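Local coordinates for phosphoacetylglucosamine mutase (Aspergillus lentulus, PDB 5O9X), which interconverts the 6-phosphate and 1-phosphate of N-acetylglucosamine as a phosphomutase, and binds glucose 1,6-bisphosphate, at residues A13-F25 against K35-G47. The protein carries 1 engineered substitution. Numbering follows the deposited sequence.
Unlike the reference sequence in segment 35-47: K35 (reference Arg).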
loop_
_atom_site.group_PDB
_atom_site.type_symbol
_atom_site.label_atom_id
_atom_site.label_comp_id
_atom_site.label_asym_id
_atom_site.label_seq_id
_atom_site.Cartn_x
_atom_site.Cartn_y
_atom_site.Cartn_z
ATOM N N ALA A 13 0.634 11.490 -31.809
ATOM C CA ALA A 13 -0.097 11.714 -30.560
ATOM C C ALA A 13 0.790 12.482 -29.555
ATOM O O ALA A 13 0.325 13.435 -28.929
ATOM C CB ALA A 13 -0.608 10.380 -29.998
ATOM N N ALA A 14 2.066 12.103 -29.450
ATOM C CA ALA A 14 3.047 12.830 -28.625
ATOM C C ALA A 14 3.232 14.325 -28.948
ATOM O O ALA A 14 3.644 15.089 -28.060
ATOM C CB ALA A 14 4.387 12.129 -28.660
ATOM N N LEU A 15 2.925 14.725 -30.195
ATOM C CA LEU A 15 2.948 16.128 -30.667
ATOM C C LEU A 15 2.061 17.026 -29.840
ATOM O O LEU A 15 2.291 18.230 -29.782
ATOM C CB LEU A 15 2.528 16.247 -32.169
ATOM C CG LEU A 15 3.505 16.754 -33.267
ATOM C CD1 LEU A 15 3.088 16.358 -34.686
ATOM C CD2 LEU A 15 3.744 18.272 -33.201
ATOM N N GLN A 16 1.044 16.446 -29.200
ATOM C CA GLN A 16 0.080 17.220 -28.420
ATOM C C GLN A 16 0.638 17.722 -27.092
ATOM O O GLN A 16 0.027 18.571 -26.422
ATOM C CB GLN A 16 -1.153 16.378 -28.162
ATOM C CG GLN A 16 -1.941 16.040 -29.410
ATOM C CD GLN A 16 -3.402 16.385 -29.206
ATOM O OE1 GLN A 16 -3.814 17.536 -29.399
ATOM N NE2 GLN A 16 -4.192 15.396 -28.783
ATOM N N TYR A 17 1.795 17.192 -26.714
ATOM C CA TYR A 17 2.370 17.436 -25.377
ATOM C C TYR A 17 3.737 18.087 -25.485
ATOM O O TYR A 17 4.301 18.181 -26.560
ATOM C CB TYR A 17 2.389 16.134 -24.511
ATOM C CG TYR A 17 1.088 15.336 -24.641
ATOM C CD1 TYR A 17 -0.120 15.900 -24.272
ATOM C CD2 TYR A 17 1.084 14.047 -25.204
ATOM C CE1 TYR A 17 -1.320 15.224 -24.466
ATOM C CE2 TYR A 17 -0.096 13.345 -25.361
ATOM C CZ TYR A 17 -1.293 13.937 -24.989
ATOM O OH TYR A 17 -2.472 13.261 -25.145
ATOM N N ALA A 18 4.223 18.588 -24.369
ATOM C CA ALA A 18 5.543 19.204 -24.280
ATOM C C ALA A 18 6.152 18.721 -22.973
ATOM O O ALA A 18 5.475 18.788 -21.937
ATOM C CB ALA A 18 5.406 20.731 -24.287
ATOM N N LYS A 19 7.387 18.202 -23.011
ATOM C CA LYS A 19 8.121 17.871 -21.791
ATOM C C LYS A 19 8.458 19.128 -21.043
ATOM O O LYS A 19 8.825 20.124 -21.673
ATOM C CB LYS A 19 9.436 17.166 -22.069
ATOM C CG LYS A 19 9.283 15.761 -22.552
ATOM C CD LYS A 19 10.633 15.110 -22.651
ATOM C CE LYS A 19 10.902 14.245 -21.449
ATOM N NZ LYS A 19 12.315 14.392 -21.054
ATOM N N PRO A 20 8.350 19.103 -19.695
ATOM C CA PRO A 20 8.833 20.256 -18.929
ATOM C C PRO A 20 10.350 20.338 -18.955
ATOM O O PRO A 20 11.044 19.310 -18.844
ATOM C CB PRO A 20 8.330 19.974 -17.484
ATOM C CG PRO A 20 8.041 18.518 -17.434
ATOM C CD PRO A 20 7.697 18.091 -18.831
ATOM N N GLU A 21 10.865 21.550 -19.098
ATOM C CA GLU A 21 12.281 21.733 -19.393
ATOM C C GLU A 21 13.101 21.339 -18.192
ATOM O O GLU A 21 12.819 21.744 -17.072
ATOM C CB GLU A 21 12.595 23.186 -19.773
ATOM C CG GLU A 21 11.823 23.701 -20.966
ATOM C CD GLU A 21 12.743 24.315 -22.001
ATOM O OE1 GLU A 21 13.921 23.876 -22.093
ATOM O OE2 GLU A 21 12.285 25.234 -22.720
ATOM N N GLY A 22 14.105 20.526 -18.435
ATOM C CA GLY A 22 15.019 20.219 -17.380
ATOM C C GLY A 22 14.607 19.147 -16.377
ATOM O O GLY A 22 15.461 18.743 -15.627
ATOM N N LYS A 23 13.336 18.685 -16.335
ATOM C CA LYS A 23 12.959 17.639 -15.339
ATOM C C LYS A 23 13.422 16.275 -15.801
ATOM O O LYS A 23 13.216 15.874 -16.973
ATOM C CB LYS A 23 11.455 17.563 -15.044
ATOM C CG LYS A 23 10.779 18.904 -14.806
ATOM C CD LYS A 23 11.312 19.698 -13.616
ATOM C CE LYS A 23 10.322 20.783 -13.230
ATOM N NZ LYS A 23 10.729 21.423 -11.957
ATOM N N ILE A 24 14.057 15.578 -14.876
ATOM C CA ILE A 24 14.434 14.180 -15.048
ATOM C C ILE A 24 13.449 13.405 -14.139
ATOM O O ILE A 24 13.264 13.777 -13.008
ATOM C CB ILE A 24 15.906 13.945 -14.636
ATOM C CG1 ILE A 24 16.896 14.627 -15.675
ATOM C CG2 ILE A 24 16.179 12.452 -14.441
ATOM C CD1 ILE A 24 18.295 14.938 -15.150
ATOM N N PHE A 25 12.807 12.372 -14.674
ATOM C CA PHE A 25 11.787 11.607 -13.960
ATOM C C PHE A 25 12.363 10.305 -13.413
ATOM O O PHE A 25 13.252 9.729 -14.008
ATOM C CB PHE A 25 10.602 11.325 -14.888
ATOM C CG PHE A 25 10.045 12.551 -15.512
ATOM C CD1 PHE A 25 9.321 13.477 -14.748
ATOM C CD2 PHE A 25 10.241 12.805 -16.891
ATOM C CE1 PHE A 25 8.786 14.623 -15.326
ATOM C CE2 PHE A 25 9.723 13.981 -17.462
ATOM C CZ PHE A 25 8.987 14.881 -16.688
ATOM N N LYS A 35 4.057 16.921 -8.978
ATOM C CA LYS A 35 3.008 17.922 -9.215
ATOM C C LYS A 35 2.322 17.607 -10.548
ATOM O O LYS A 35 2.992 17.326 -11.550
ATOM C CB LYS A 35 3.518 19.396 -9.112
ATOM C CG LYS A 35 2.406 20.371 -8.790
ATOM C CD LYS A 35 2.951 21.775 -8.563
ATOM C CE LYS A 35 1.897 22.845 -8.865
ATOM N NZ LYS A 35 2.320 24.086 -8.139
ATOM N N ALA A 36 0.982 17.662 -10.549
ATOM C CA ALA A 36 0.176 17.101 -11.660
ATOM C C ALA A 36 0.439 17.845 -12.961
ATOM O O ALA A 36 0.298 17.253 -14.035
ATOM C CB ALA A 36 -1.302 17.132 -11.340
ATOM N N ASP A 37 0.847 19.133 -12.877
ATOM C CA ASP A 37 1.111 19.870 -14.166
ATOM C C ASP A 37 2.362 19.362 -14.911
ATOM O O ASP A 37 2.576 19.726 -16.077
ATOM C CB ASP A 37 1.130 21.403 -14.008
ATOM C CG ASP A 37 2.175 21.892 -13.001
ATOM O OD1 ASP A 37 2.994 21.076 -12.472
ATOM O OD2 ASP A 37 2.168 23.115 -12.724
ATOM N N LEU A 38 3.170 18.525 -14.259
ATOM C CA LEU A 38 4.351 17.919 -14.886
ATOM C C LEU A 38 4.111 16.594 -15.572
ATOM O O LEU A 38 5.025 16.067 -16.252
ATOM C CB LEU A 38 5.463 17.706 -13.876
ATOM C CG LEU A 38 5.969 18.957 -13.169
ATOM C CD1 LEU A 38 6.973 18.620 -12.046
ATOM C CD2 LEU A 38 6.493 20.023 -14.170
ATOM N N LEU A 39 2.899 16.047 -15.429
ATOM C CA LEU A 39 2.664 14.652 -15.737
ATOM C C LEU A 39 2.296 14.235 -17.182
ATOM O O LEU A 39 2.406 13.050 -17.514
ATOM C CB LEU A 39 1.639 14.080 -14.754
ATOM C CG LEU A 39 2.347 13.699 -13.444
ATOM C CD1 LEU A 39 1.264 13.636 -12.361
ATOM C CD2 LEU A 39 3.105 12.350 -13.592
ATOM N N ASN A 40 1.879 15.148 -18.076
ATOM C CA ASN A 40 1.365 14.627 -19.368
ATOM C C ASN A 40 2.305 13.623 -20.109
ATOM O O ASN A 40 1.877 12.527 -20.525
ATOM C CB ASN A 40 1.068 15.796 -20.323
ATOM C CG ASN A 40 -0.240 16.492 -20.001
ATOM O OD1 ASN A 40 -1.036 16.066 -19.123
ATOM N ND2 ASN A 40 -0.459 17.594 -20.662
ATOM N N THR A 41 3.573 14.004 -20.303
ATOM C CA THR A 41 4.429 13.187 -21.151
ATOM C C THR A 41 4.771 11.868 -20.432
ATOM O O THR A 41 4.983 10.829 -21.066
ATOM C CB THR A 41 5.668 13.935 -21.616
ATOM O OG1 THR A 41 6.544 14.242 -20.517
ATOM C CG2 THR A 41 5.266 15.246 -22.303
ATOM N N VAL A 42 4.801 11.931 -19.103
ATOM C CA VAL A 42 5.055 10.774 -18.250
ATOM C C VAL A 42 3.964 9.715 -18.443
ATOM O O VAL A 42 4.249 8.538 -18.670
ATOM C CB VAL A 42 5.142 11.168 -16.742
ATOM C CG1 VAL A 42 5.330 9.939 -15.886
ATOM C CG2 VAL A 42 6.357 12.025 -16.488
ATOM N N VAL A 43 2.723 10.143 -18.298
ATOM C CA VAL A 43 1.576 9.280 -18.432
ATOM C C VAL A 43 1.538 8.694 -19.869
ATOM O O VAL A 43 1.176 7.512 -20.076
ATOM C CB VAL A 43 0.280 10.081 -18.047
ATOM C CG1 VAL A 43 -0.975 9.292 -18.375
ATOM C CG2 VAL A 43 0.337 10.446 -16.526
ATOM N N TYR A 44 1.830 9.558 -20.842
ATOM C CA TYR A 44 1.872 9.101 -22.246
ATOM C C TYR A 44 2.904 7.972 -22.357
ATOM O O TYR A 44 2.607 6.935 -22.916
ATOM C CB TYR A 44 2.257 10.274 -23.170
ATOM C CG TYR A 44 2.132 9.916 -24.612
ATOM C CD1 TYR A 44 0.882 9.855 -25.215
ATOM C CD2 TYR A 44 3.259 9.513 -25.334
ATOM C CE1 TYR A 44 0.749 9.462 -26.544
ATOM C CE2 TYR A 44 3.143 9.132 -26.681
ATOM C CZ TYR A 44 1.899 9.126 -27.271
ATOM O OH TYR A 44 1.778 8.720 -28.589
ATOM N N ALA A 45 4.089 8.165 -21.787
ATOM C CA ALA A 45 5.140 7.129 -21.740
ATOM C C ALA A 45 4.668 5.827 -21.076
ATOM O O ALA A 45 4.918 4.676 -21.558
ATOM C CB ALA A 45 6.354 7.664 -20.991
ATOM N N VAL A 46 3.969 6.002 -19.953
ATOM C CA VAL A 46 3.408 4.835 -19.267
ATOM C C VAL A 46 2.395 4.031 -20.132
ATOM O O VAL A 46 2.350 2.798 -20.031
ATOM C CB VAL A 46 2.809 5.235 -17.877
ATOM C CG1 VAL A 46 2.082 4.054 -17.256
ATOM C CG2 VAL A 46 3.942 5.657 -16.927
ATOM N N GLY A 47 1.611 4.734 -20.967
ATOM C CA GLY A 47 0.657 4.041 -21.867
ATOM C C GLY A 47 1.467 3.149 -22.851
ATOM O O GLY A 47 1.141 1.998 -23.104
HETATM O O HOH W 1 2.000 18.902 -22.306
#
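A18 and N40 grip one water. It accepts from A18 N at 3.0 Å and from N40 ND2 at 3.2 Å. The other end of the amide, N40 OD1, is taken by R140, so both ends are held. The Y17 ring lies beside N40, its plane 61° from that of the amide. Y17 CE2 comes 3.6 Å from Y44 CD1, and the two rings meet obliquely. Y44 reaches A13 and A14 in the C-terminal part of helix 4-14 because its chi1 of -172° swings the ring away from its own backbone N. A14 CA lies over one face of this ring, toward the rim, and the hydroxyl hydrogen-bonds to I10 O. Strand 32-35 edges a mixed five-strand sheet, on which helix 40-56 packs through strand 75-81, consistent with domain I of the alpha-D-phosphohexomutases. The connection after helix 4-14 wraps over the N-terminal part of helix 40-56. T41 CG2 sits 3.6 Å from A18 O, and T41 OG1 faces K19 CG. P20 CB meets L38 CD2 at 3.8 Å, and K23 CE touches the same methyl. V42 CG2 makes a CH-pi contact with F25, 3.6 Å from the ring centroid and 7° off the normal. K23 O lies toward the rim of the opposite face.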